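Local coordinates for CRISPR-associated protein,CRISPR-associated endonuclease Cas9 (Corynebacterium diphtheriae, PDB 6JOO), which is an RNA-guided DNA endonuclease of CRISPR immunity, here an engineered construct bound to guide RNA and target DNA, at residues F158-S169 against E175-C186. Numbering follows the deposited sequence.
Sequences FKAIREEIKRAS and ETATVGQMVTLC
Met182, a selenomethionine, pushes from helix 179-184 as a knob into a hole on helix 156-169 formed by Phe158, Ile161, Arg162 and Ile165. Its SE atom makes a Met-aromatic contact with Phe158, 4.8 Å from the ring centroid and oblique to the ring, and also lies 3.9 Å from Arg162 CG. A bend at chi3 (-31°) carries CE to Ile161 CG2, 3.7 Å away, while nearer the backbone its CB meets Ile165 CD1. CG anti to the backbone N (chi1 -173°) swings the Phe158 ring toward 175-186, where its edge meets Val179 CG2 and Ala177 O. Phe158, Val179 and Met182 are buried here, and this mainly apolar end is the closely packed part of the contact.

Toward the C-terminal ends the packing thins. Leu185 CD1 touches both Ile165 CG2 and Ser169 CB at 3.7 Å, and Cys186 SG stands 4.1 Å from Ile165 CG2; Leu185 and Cys186 are both exposed. Another loose margin lies where the bent Arg162 chain brings NH1 3.7 Å from the backbone N of Glu175, an oblique approach and not a bond; Glu175 is exposed and poorly ordered.

A capping box of Thr178 and Gln181 starts the short helix. The two helices, probably part of the Cas9 recognition lobe, run nearly parallel, 22° apart with axes 10.4 Å from each other; the nearest atom is about 7 Å from bound nucleic acid. Helix 102-110 packs against Val179, Gln181, Val183 and Thr184, and helix 206-219 adjoins Phe158, Thr178 and Val179, with Glu212 accepting from Gly180 N.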
loop_
_atom_site.group_PDB
_atom_site.type_symbol
_atom_site.label_atom_id
_atom_site.label_comp_id
_atom_site.label_asym_id
_atom_site.label_seq_id
_atom_site.Cartn_x
_atom_site.Cartn_y
_atom_site.Cartn_z
ATOM N N PHE A 158 31.479 3.855 -15.409
ATOM C CA PHE A 158 32.495 4.874 -15.654
ATOM C C PHE A 158 33.349 4.507 -16.862
ATOM O O PHE A 158 33.618 5.350 -17.726
ATOM C CB PHE A 158 33.369 5.067 -14.413
ATOM C CG PHE A 158 34.348 6.211 -14.524
ATOM C CD1 PHE A 158 35.585 6.032 -15.126
ATOM C CD2 PHE A 158 34.035 7.463 -14.018
ATOM C CE1 PHE A 158 36.484 7.079 -15.228
ATOM C CE2 PHE A 158 34.934 8.512 -14.117
ATOM C CZ PHE A 158 36.157 8.318 -14.723
ATOM N N LYS A 159 33.781 3.247 -16.940
ATOM C CA LYS A 159 34.549 2.802 -18.098
ATOM C C LYS A 159 33.708 2.851 -19.367
ATOM O O LYS A 159 34.218 3.171 -20.448
ATOM C CB LYS A 159 35.087 1.389 -17.861
ATOM N N ALA A 160 32.412 2.548 -19.255
ATOM C CA ALA A 160 31.539 2.566 -20.424
ATOM C C ALA A 160 31.359 3.983 -20.957
ATOM O O ALA A 160 31.435 4.213 -22.169
ATOM C CB ALA A 160 30.187 1.940 -20.083
ATOM N N ILE A 161 31.116 4.945 -20.065
ATOM C CA ILE A 161 30.975 6.334 -20.492
ATOM C C ILE A 161 32.307 6.871 -21.011
ATOM O O ILE A 161 32.344 7.642 -21.979
ATOM C CB ILE A 161 30.419 7.199 -19.343
ATOM C CG1 ILE A 161 29.007 6.751 -18.953
ATOM C CG2 ILE A 161 30.406 8.670 -19.730
ATOM C CD1 ILE A 161 28.315 7.687 -17.966
ATOM N N ARG A 162 33.417 6.458 -20.392
ATOM C CA ARG A 162 34.734 6.924 -20.824
ATOM C C ARG A 162 35.012 6.524 -22.269
ATOM O O ARG A 162 35.515 7.329 -23.061
ATOM C CB ARG A 162 35.813 6.373 -19.891
ATOM C CG ARG A 162 37.201 6.950 -20.124
ATOM C CD ARG A 162 38.192 5.866 -20.513
ATOM N NE ARG A 162 38.288 4.819 -19.501
ATOM C CZ ARG A 162 39.026 4.907 -18.398
ATOM N NH1 ARG A 162 39.735 6.002 -18.157
ATOM N NH2 ARG A 162 39.050 3.901 -17.535
ATOM N N GLU A 163 34.688 5.281 -22.632
ATOM C CA GLU A 163 34.848 4.860 -24.020
ATOM C C GLU A 163 33.842 5.549 -24.933
ATOM O O GLU A 163 34.113 5.733 -26.125
ATOM C CB GLU A 163 34.711 3.341 -24.132
ATOM N N GLU A 164 32.684 5.943 -24.396
ATOM C CA GLU A 164 31.670 6.587 -25.226
ATOM C C GLU A 164 32.148 7.943 -25.724
ATOM O O GLU A 164 32.002 8.270 -26.908
ATOM C CB GLU A 164 30.361 6.726 -24.449
ATOM C CG GLU A 164 29.280 5.784 -24.932
ATOM C CD GLU A 164 29.221 5.711 -26.445
ATOM O OE1 GLU A 164 28.999 6.760 -27.090
ATOM O OE2 GLU A 164 29.414 4.605 -26.992
ATOM N N ILE A 165 32.727 8.748 -24.831
ATOM C CA ILE A 165 33.261 10.044 -25.235
ATOM C C ILE A 165 34.412 9.860 -26.218
ATOM O O ILE A 165 34.595 10.662 -27.141
ATOM C CB ILE A 165 33.686 10.856 -23.995
ATOM C CG1 ILE A 165 32.489 11.046 -23.058
ATOM C CG2 ILE A 165 34.264 12.204 -24.400
ATOM C CD1 ILE A 165 32.687 12.118 -22.003
ATOM N N LYS A 166 35.191 8.786 -26.052
ATOM C CA LYS A 166 36.287 8.519 -26.977
ATOM C C LYS A 166 35.787 8.304 -28.397
ATOM O O LYS A 166 36.481 8.649 -29.360
ATOM C CB LYS A 166 37.081 7.299 -26.511
ATOM N N ARG A 167 34.588 7.737 -28.548
ATOM C CA ARG A 167 34.032 7.494 -29.875
ATOM C C ARG A 167 33.433 8.764 -30.469
ATOM O O ARG A 167 33.661 9.076 -31.642
ATOM C CB ARG A 167 32.979 6.385 -29.808
ATOM N N ALA A 168 32.666 9.511 -29.673
ATOM C CA ALA A 168 32.012 10.707 -30.194
ATOM C C ALA A 168 33.013 11.836 -30.414
ATOM O O ALA A 168 33.009 12.487 -31.465
ATOM C CB ALA A 168 30.895 11.151 -29.250
ATOM N N SER A 169 33.882 12.083 -29.431
ATOM C CA SER A 169 34.841 13.175 -29.554
ATOM C C SER A 169 35.987 12.816 -30.491
ATOM O O SER A 169 36.467 13.671 -31.244
ATOM C CB SER A 169 35.388 13.553 -28.178
ATOM O OG SER A 169 36.114 12.477 -27.608
ATOM N N GLU A 175 42.780 7.796 -19.090
ATOM C CA GLU A 175 43.707 7.668 -17.974
ATOM C C GLU A 175 43.570 8.874 -17.057
ATOM O O GLU A 175 43.688 10.015 -17.515
ATOM C CB GLU A 175 45.151 7.535 -18.482
ATOM C CG GLU A 175 46.181 7.331 -17.388
ATOM C CD GLU A 175 47.600 7.278 -17.918
ATOM O OE1 GLU A 175 47.811 7.589 -19.108
ATOM O OE2 GLU A 175 48.508 6.926 -17.139
ATOM N N THR A 176 43.323 8.611 -15.770
ATOM C CA THR A 176 43.294 9.642 -14.727
ATOM C C THR A 176 42.367 10.798 -15.099
ATOM O O THR A 176 42.701 11.974 -14.932
ATOM C CB THR A 176 44.704 10.154 -14.420
ATOM O OG1 THR A 176 45.215 10.874 -15.552
ATOM C CG2 THR A 176 45.627 8.985 -14.111
ATOM N N ALA A 177 41.187 10.462 -15.607
ATOM C CA ALA A 177 40.200 11.450 -16.018
ATOM C C ALA A 177 39.023 11.424 -15.055
ATOM O O ALA A 177 38.451 10.360 -14.796
ATOM C CB ALA A 177 39.722 11.189 -17.448
ATOM N N THR A 178 38.669 12.589 -14.523
ATOM C CA THR A 178 37.503 12.696 -13.661
ATOM C C THR A 178 36.240 12.848 -14.506
ATOM O O THR A 178 36.294 13.130 -15.706
ATOM C CB THR A 178 37.643 13.875 -12.698
ATOM O OG1 THR A 178 37.312 15.094 -13.373
ATOM C CG2 THR A 178 39.071 13.968 -12.175
ATOM N N VAL A 179 35.089 12.652 -13.858
ATOM C CA VAL A 179 33.811 12.739 -14.562
ATOM C C VAL A 179 33.628 14.122 -15.172
ATOM O O VAL A 179 33.084 14.266 -16.274
ATOM C CB VAL A 179 32.652 12.385 -13.610
ATOM C CG1 VAL A 179 31.322 12.406 -14.349
ATOM C CG2 VAL A 179 32.888 11.033 -12.957
ATOM N N GLY A 180 34.097 15.159 -14.476
ATOM C CA GLY A 180 33.877 16.515 -14.949
ATOM C C GLY A 180 34.662 16.847 -16.204
ATOM O O GLY A 180 34.134 17.474 -17.127
ATOM N N GLN A 181 35.929 16.432 -16.263
ATOM C CA GLN A 181 36.783 16.825 -17.377
ATOM C C GLN A 181 36.535 16.009 -18.641
ATOM O O GLN A 181 36.969 16.425 -19.720
ATOM C CB GLN A 181 38.256 16.736 -16.967
ATOM C CG GLN A 181 38.657 15.427 -16.312
ATOM C CD GLN A 181 39.941 15.547 -15.508
ATOM O OE1 GLN A 181 40.564 14.545 -15.158
ATOM N NE2 GLN A 181 40.335 16.777 -15.205
HETATM N N MSE A 182 35.849 14.875 -18.544
HETATM C CA MSE A 182 35.445 14.142 -19.739
HETATM C C MSE A 182 34.305 14.875 -20.435
HETATM O O MSE A 182 34.324 15.096 -21.646
HETATM C CB MSE A 182 35.002 12.722 -19.392
HETATM C CG MSE A 182 36.002 11.910 -18.601
HETATM SE SE MSE A 182 35.426 10.053 -18.479
HETATM C CE MSE A 182 33.495 10.327 -18.506
ATOM N N VAL A 183 33.306 15.244 -19.631
ATOM C CA VAL A 183 32.098 15.881 -20.143
ATOM C C VAL A 183 32.401 17.247 -20.742
ATOM O O VAL A 183 31.757 17.666 -21.714
ATOM C CB VAL A 183 31.055 15.969 -19.008
ATOM C CG1 VAL A 183 29.999 17.017 -19.313
ATOM C CG2 VAL A 183 30.416 14.606 -18.771
ATOM N N THR A 184 33.401 17.949 -20.203
ATOM C CA THR A 184 33.607 19.348 -20.563
ATOM C C THR A 184 33.965 19.510 -22.037
ATOM O O THR A 184 33.542 20.479 -22.680
ATOM C CB THR A 184 34.692 19.959 -19.677
ATOM O OG1 THR A 184 34.390 19.686 -18.304
ATOM C CG2 THR A 184 34.761 21.465 -19.877
ATOM N N LEU A 185 34.727 18.571 -22.597
ATOM C CA LEU A 185 35.184 18.713 -23.974
ATOM C C LEU A 185 34.096 18.440 -25.007
ATOM O O LEU A 185 34.322 18.693 -26.196
ATOM C CB LEU A 185 36.386 17.796 -24.228
ATOM C CG LEU A 185 36.256 16.300 -23.928
ATOM C CD1 LEU A 185 35.706 15.535 -25.124
ATOM C CD2 LEU A 185 37.595 15.725 -23.492
ATOM N N CYS A 186 32.929 17.937 -24.594
ATOM C CA CYS A 186 31.860 17.671 -25.552
ATOM C C CYS A 186 31.238 18.964 -26.064
ATOM O O CYS A 186 31.000 19.108 -27.269
ATOM C CB CYS A 186 30.791 16.781 -24.918
ATOM S SG CYS A 186 31.349 15.115 -24.515
#